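Local atomic coordinates of FG41 Malonate Semialdehyde Decarboxylase (Coryneform bacterium, PDB entry 4LHP), a protein that belongs to the tautomerase superfamily and assembles as a trimer whose subunits are built from beta-alpha-beta units, with beta-sheets that run on across the subunit interfaces. Residues Ile50-Ala55 / Pro63-Ile68; Arg83-Ile88 / Ile104-Asn109. All blocks are in the same frame, centred on the assembly; numbering follows the deposited sequence.

Interaction 1: residues Ile50-Ala55 / Pro63-Ile68; sequences IIAEDA and PSVVII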
loop_
_atom_site.group_PDB
_atom_site.type_symbol
_atom_site.label_atom_id
_atom_site.label_comp_id
_atom_site.label_asym_id
_atom_site.label_seq_id
_atom_site.Cartn_x
_atom_site.Cartn_y
_atom_site.Cartn_z
ATOM N N ILE A 50 3.073 14.537 2.549
ATOM C CA ILE A 50 4.217 13.727 2.139
ATOM C C ILE A 50 5.504 14.283 2.744
ATOM O O ILE A 50 5.873 15.430 2.492
ATOM C CB ILE A 50 4.372 13.674 0.606
ATOM C CG1 ILE A 50 3.275 12.806 -0.012
ATOM C CG2 ILE A 50 5.737 13.120 0.232
ATOM C CD1 ILE A 50 3.322 12.736 -1.526
ATOM N N ILE A 51 6.174 13.465 3.553
ATOM C CA ILE A 51 7.483 13.818 4.091
ATOM C C ILE A 51 8.532 12.855 3.557
ATOM O O ILE A 51 8.641 11.724 4.027
ATOM C CB ILE A 51 7.527 13.737 5.626
ATOM C CG1 ILE A 51 6.477 14.650 6.256
ATOM C CG2 ILE A 51 8.916 14.113 6.130
ATOM C CD1 ILE A 51 6.268 14.382 7.730
ATOM N N ALA A 52 9.304 13.309 2.575
ATOM C CA ALA A 52 10.366 12.494 2.005
ATOM C C ALA A 52 11.679 13.265 2.040
ATOM O O ALA A 52 11.809 14.311 1.412
ATOM C CB ALA A 52 10.018 12.095 0.581
ATOM N N GLU A 53 12.646 12.748 2.790
ATOM C CA GLU A 53 13.945 13.396 2.917
ATOM C C GLU A 53 14.983 12.631 2.092
ATOM O O GLU A 53 14.642 12.082 1.047
ATOM C CB GLU A 53 14.330 13.519 4.393
ATOM C CG GLU A 53 13.342 14.378 5.177
ATOM C CD GLU A 53 13.682 14.501 6.648
ATOM O OE1 GLU A 53 14.580 13.772 7.122
ATOM O OE2 GLU A 53 13.049 15.335 7.331
ATOM N N ASP A 54 16.233 12.580 2.540
ATOM C CA ASP A 54 17.300 12.048 1.690
ATOM C C ASP A 54 18.079 10.886 2.302
ATOM O O ASP A 54 19.066 10.432 1.727
ATOM C CB ASP A 54 18.276 13.167 1.317
ATOM C CG ASP A 54 19.097 13.640 2.497
ATOM O OD1 ASP A 54 18.701 13.363 3.648
ATOM O OD2 ASP A 54 20.136 14.296 2.275
ATOM N N ALA A 55 17.645 10.404 3.461
ATOM C CA ALA A 55 18.332 9.299 4.121
ATOM C C ALA A 55 19.816 9.605 4.316
ATOM O O ALA A 55 20.632 8.696 4.463
ATOM C CB ALA A 55 18.159 8.016 3.319
ATOM N N PRO A 63 9.045 20.413 -2.403
ATOM C CA PRO A 63 7.858 19.864 -1.743
ATOM C C PRO A 63 7.065 18.950 -2.673
ATOM O O PRO A 63 6.316 18.095 -2.203
ATOM C CB PRO A 63 7.039 21.112 -1.397
ATOM C CG PRO A 63 8.032 22.237 -1.389
ATOM C CD PRO A 63 9.024 21.884 -2.450
ATOM N N SER A 64 7.235 19.128 -3.979
ATOM C CA SER A 64 6.454 18.377 -4.955
ATOM C C SER A 64 7.031 16.981 -5.193
ATOM O O SER A 64 7.492 16.659 -6.286
ATOM C CB SER A 64 6.357 19.152 -6.273
ATOM O OG SER A 64 5.983 20.503 -6.048
ATOM N N VAL A 65 6.984 16.155 -4.152
ATOM C CA VAL A 65 7.522 14.802 -4.196
ATOM C C VAL A 65 6.597 13.869 -4.973
ATOM O O VAL A 65 5.382 14.047 -4.971
ATOM C CB VAL A 65 7.716 14.267 -2.760
ATOM C CG1 VAL A 65 8.024 12.776 -2.747
ATOM C CG2 VAL A 65 8.820 15.049 -2.057
ATOM N N VAL A 66 7.186 12.889 -5.654
ATOM C CA VAL A 66 6.425 11.853 -6.342
ATOM C C VAL A 66 6.935 10.481 -5.916
ATOM O O VAL A 66 8.071 10.108 -6.206
ATOM C CB VAL A 66 6.531 11.991 -7.870
ATOM C CG1 VAL A 66 5.852 10.815 -8.563
ATOM C CG2 VAL A 66 5.930 13.317 -8.320
ATOM N N ILE A 67 6.081 9.738 -5.220
ATOM C CA ILE A 67 6.443 8.430 -4.688
ATOM C C ILE A 67 5.746 7.329 -5.477
ATOM O O ILE A 67 4.519 7.294 -5.564
ATOM C CB ILE A 67 6.076 8.327 -3.193
ATOM C CG1 ILE A 67 6.977 9.259 -2.380
ATOM C CG2 ILE A 67 6.215 6.895 -2.698
ATOM C CD1 ILE A 67 6.611 9.363 -0.922
ATOM N N ILE A 68 6.546 6.437 -6.055
ATOM C CA ILE A 68 6.038 5.347 -6.881
ATOM C C ILE A 68 6.235 4.019 -6.169
ATOM O O ILE A 68 7.365 3.584 -5.959
ATOM C CB ILE A 68 6.785 5.269 -8.230
ATOM C CG1 ILE A 68 6.832 6.643 -8.900
ATOM C CG2 ILE A 68 6.133 4.231 -9.146
ATOM C CD1 ILE A 68 5.472 7.237 -9.145
#
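V65 meets both I50 and A52, and the contact shows how a short strand can pack through small apolar groups on the residues that lead into a sheet strand. From CB outward, V65 uses every carbon of its side chain. CB lies 3.8 Å from I50 CG2, the branch methyl of the isoleucine. CG1 stands anti to the valine's own backbone N (chi1 169°) and touches two methyls, I50 CG2 at 3.8 Å and A52 CB at 3.9 Å. CG2, anti to the carbonyl carbon, leans on the same alanine methyl, its distance to A52 CB being 4.1 Å. The V65 and I50 side chains cross obliquely; at chi1 -72° I50 has CG1 beside its backbone N and CG2 anti to it, and CG2 is the branch that touches V65. That methyl is shared: from I67, two residues on, the tip CD1 lies 4.0 Å from I50 CG2. V65, I50 and I67 are buried, and their union is wholly apolar. Just before V65, S64 is the centre of an inverse gamma turn closed by a weak bond from V65 N to P63 O, and its hydroxyl is hydrogen-bonded to D10. Further along 50-55, D54 OD1 accepts a bond from G56 N and OD2 from G58 N and F59 N, and OD1 also forms a salt bridge to R36 of the second subunit. I67 and A52 pack on I41 and F39 of that subunit, while I50 to A52 pair antiparallel with one of its strands. Intersubunit strand pairing is characteristic of the trimeric tautomerase superfamily fold.

Interaction 2: residues Arg83-Ile88 / Ile104-Asn109; sequences RVFAAI and IAITEN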
loop_
_atom_site.group_PDB
_atom_site.type_symbol
_atom_site.label_atom_id
_atom_site.label_comp_id
_atom_site.label_asym_id
_atom_site.label_seq_id
_atom_site.Cartn_x
_atom_site.Cartn_y
_atom_site.Cartn_z
ATOM N N ARG A 83 17.254 -0.902 -14.075
ATOM C CA ARG A 83 16.789 -0.353 -15.345
ATOM C C ARG A 83 15.419 0.309 -15.199
ATOM O O ARG A 83 15.157 1.334 -15.828
ATOM C CB ARG A 83 16.736 -1.446 -16.414
ATOM C CG ARG A 83 18.074 -1.720 -17.086
ATOM C CD ARG A 83 18.008 -2.942 -17.993
ATOM N NE ARG A 83 16.946 -2.835 -18.994
ATOM C CZ ARG A 83 16.138 -3.831 -19.358
ATOM N NH1 ARG A 83 16.246 -5.036 -18.811
ATOM N NH2 ARG A 83 15.207 -3.621 -20.277
ATOM N N VAL A 84 14.549 -0.273 -14.376
ATOM C CA VAL A 84 13.226 0.302 -14.136
ATOM C C VAL A 84 13.339 1.659 -13.446
ATOM O O VAL A 84 12.728 2.636 -13.881
ATOM C CB VAL A 84 12.332 -0.625 -13.273
ATOM C CG1 VAL A 84 11.116 0.136 -12.737
ATOM C CG2 VAL A 84 11.890 -1.845 -14.072
ATOM N N PHE A 85 14.113 1.717 -12.367
ATOM C CA PHE A 85 14.284 2.959 -11.620
ATOM C C PHE A 85 14.788 4.070 -12.538
ATOM O O PHE A 85 14.286 5.193 -12.506
ATOM C CB PHE A 85 15.280 2.770 -10.473
ATOM C CG PHE A 85 14.857 1.748 -9.451
ATOM C CD1 PHE A 85 13.524 1.576 -9.120
ATOM C CD2 PHE A 85 15.804 0.968 -8.814
ATOM C CE1 PHE A 85 13.148 0.637 -8.173
ATOM C CE2 PHE A 85 15.436 0.030 -7.871
ATOM C CZ PHE A 85 14.107 -0.137 -7.548
ATOM N N ALA A 86 15.785 3.743 -13.354
ATOM C CA ALA A 86 16.424 4.732 -14.214
ATOM C C ALA A 86 15.514 5.160 -15.362
ATOM O O ALA A 86 15.471 6.337 -15.717
ATOM C CB ALA A 86 17.741 4.188 -14.751
ATOM N N ALA A 87 14.785 4.214 -15.941
ATOM C CA ALA A 87 13.901 4.529 -17.058
ATOM C C ALA A 87 12.774 5.438 -16.585
ATOM O O ALA A 87 12.436 6.424 -17.240
ATOM C CB ALA A 87 13.340 3.260 -17.669
ATOM N N ILE A 88 12.196 5.094 -15.439
ATOM C CA ILE A 88 11.125 5.885 -14.852
ATOM C C ILE A 88 11.571 7.321 -14.604
ATOM O O ILE A 88 10.907 8.266 -15.023
ATOM C CB ILE A 88 10.642 5.265 -13.526
ATOM C CG1 ILE A 88 9.816 4.007 -13.807
ATOM C CG2 ILE A 88 9.815 6.270 -12.730
ATOM C CD1 ILE A 88 9.508 3.183 -12.573
ATOM N N ILE A 104 11.076 5.608 -5.449
ATOM C CA ILE A 104 10.449 4.406 -5.984
ATOM C C ILE A 104 10.682 3.208 -5.070
ATOM O O ILE A 104 11.799 2.975 -4.610
ATOM C CB ILE A 104 10.989 4.070 -7.389
ATOM C CG1 ILE A 104 10.884 5.292 -8.305
ATOM C CG2 ILE A 104 10.234 2.888 -7.980
ATOM C CD1 ILE A 104 11.506 5.093 -9.668
ATOM N N ALA A 105 9.621 2.451 -4.814
ATOM C CA ALA A 105 9.714 1.252 -3.990
ATOM C C ALA A 105 9.054 0.075 -4.696
ATOM O O ALA A 105 8.045 0.240 -5.377
ATOM C CB ALA A 105 9.058 1.487 -2.644
ATOM N N ILE A 106 9.630 -1.112 -4.529
ATOM C CA ILE A 106 9.080 -2.324 -5.122
ATOM C C ILE A 106 8.700 -3.327 -4.037
ATOM O O ILE A 106 9.478 -3.591 -3.124
ATOM C CB ILE A 106 10.084 -2.982 -6.094
ATOM C CG1 ILE A 106 10.447 -2.006 -7.219
ATOM C CG2 ILE A 106 9.506 -4.270 -6.665
ATOM C CD1 ILE A 106 11.213 -2.639 -8.368
ATOM N N THR A 107 7.493 -3.876 -4.142
ATOM C CA THR A 107 7.016 -4.886 -3.203
ATOM C C THR A 107 6.463 -6.065 -3.997
ATOM O O THR A 107 5.630 -5.888 -4.885
ATOM C CB THR A 107 5.929 -4.320 -2.270
ATOM O OG1 THR A 107 6.476 -3.255 -1.483
ATOM C CG2 THR A 107 5.396 -5.405 -1.344
ATOM N N GLU A 108 6.925 -7.269 -3.672
ATOM C CA GLU A 108 6.699 -8.427 -4.533
ATOM C C GLU A 108 5.640 -9.405 -4.026
ATOM O O GLU A 108 5.316 -9.441 -2.838
ATOM C CB GLU A 108 8.022 -9.169 -4.751
ATOM C CG GLU A 108 9.035 -8.380 -5.567
ATOM C CD GLU A 108 10.336 -9.126 -5.775
ATOM O OE1 GLU A 108 10.764 -9.854 -4.854
ATOM O OE2 GLU A 108 10.931 -8.987 -6.866
ATOM N N ASN A 109 5.101 -10.189 -4.956
ATOM C CA ASN A 109 4.186 -11.278 -4.633
ATOM C C ASN A 109 4.238 -12.349 -5.720
ATOM O O ASN A 109 5.142 -12.342 -6.553
ATOM C CB ASN A 109 2.760 -10.756 -4.441
ATOM C CG ASN A 109 2.192 -10.109 -5.692
ATOM O OD1 ASN A 109 2.789 -10.164 -6.767
ATOM N ND2 ASN A 109 1.025 -9.494 -5.553
#
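Helix 83-88 and strand 104-109 run roughly antiparallel but well inclined, at 144° between their directions and 10.0 Å between axes at closest approach, with F85 and I104 the nearest pair of CA atoms. The CB of F85 sets off across the contact rather than into it, yet the ring swings back to the strand, its CG anti to the carbonyl carbon (chi1 -61°). There the CD1, CE1 and CZ atoms meet two isoleucines at an oblique angle. CE1 lies 3.7 Å from I104 CG2 and 3.8 Å from I106 CD1, while CZ continues along I106, 3.9 Å from its CD1. One turn on, I88 and I104 reach for each other tip to tip, I88 CG2 standing 3.7 Å from I104 CD1. I104 thus divides its work, giving its branch methyl to the phenylalanine and its chain end to the isoleucine. All four side chains are buried. Beyond these side chains, E108 forms a salt bridge to K81 of the same helix, and I106 O accepts a hydrogen bond from N109 of the second subunit. A helix laid on its following strand through such an apolar layer is the packing of a beta-alpha-beta unit, here 66-73, 78-92 and 102-109.

In the fold
From the N terminus, the chain first lays down strand 2-8, helix 13-31 and strand 39-45. Interaction 1 then closes a short loop of seven residues, 56-62, bringing the residues leading into strand 66-73 back against strand 50-52. Only after that closure does the chain run through helix 78-92 and return along strand 102-109, where interaction 2 closes a loop of fifteen residues. The two are therefore in series and neither nest nor cross. Strand 66-73 is common ground between them: beside strand 102-109 in the sheet, it probably joins the contacts directly through a hydrogen bond of 2.8 Å between I68 O and A105 N. Both contacts also border the second subunit.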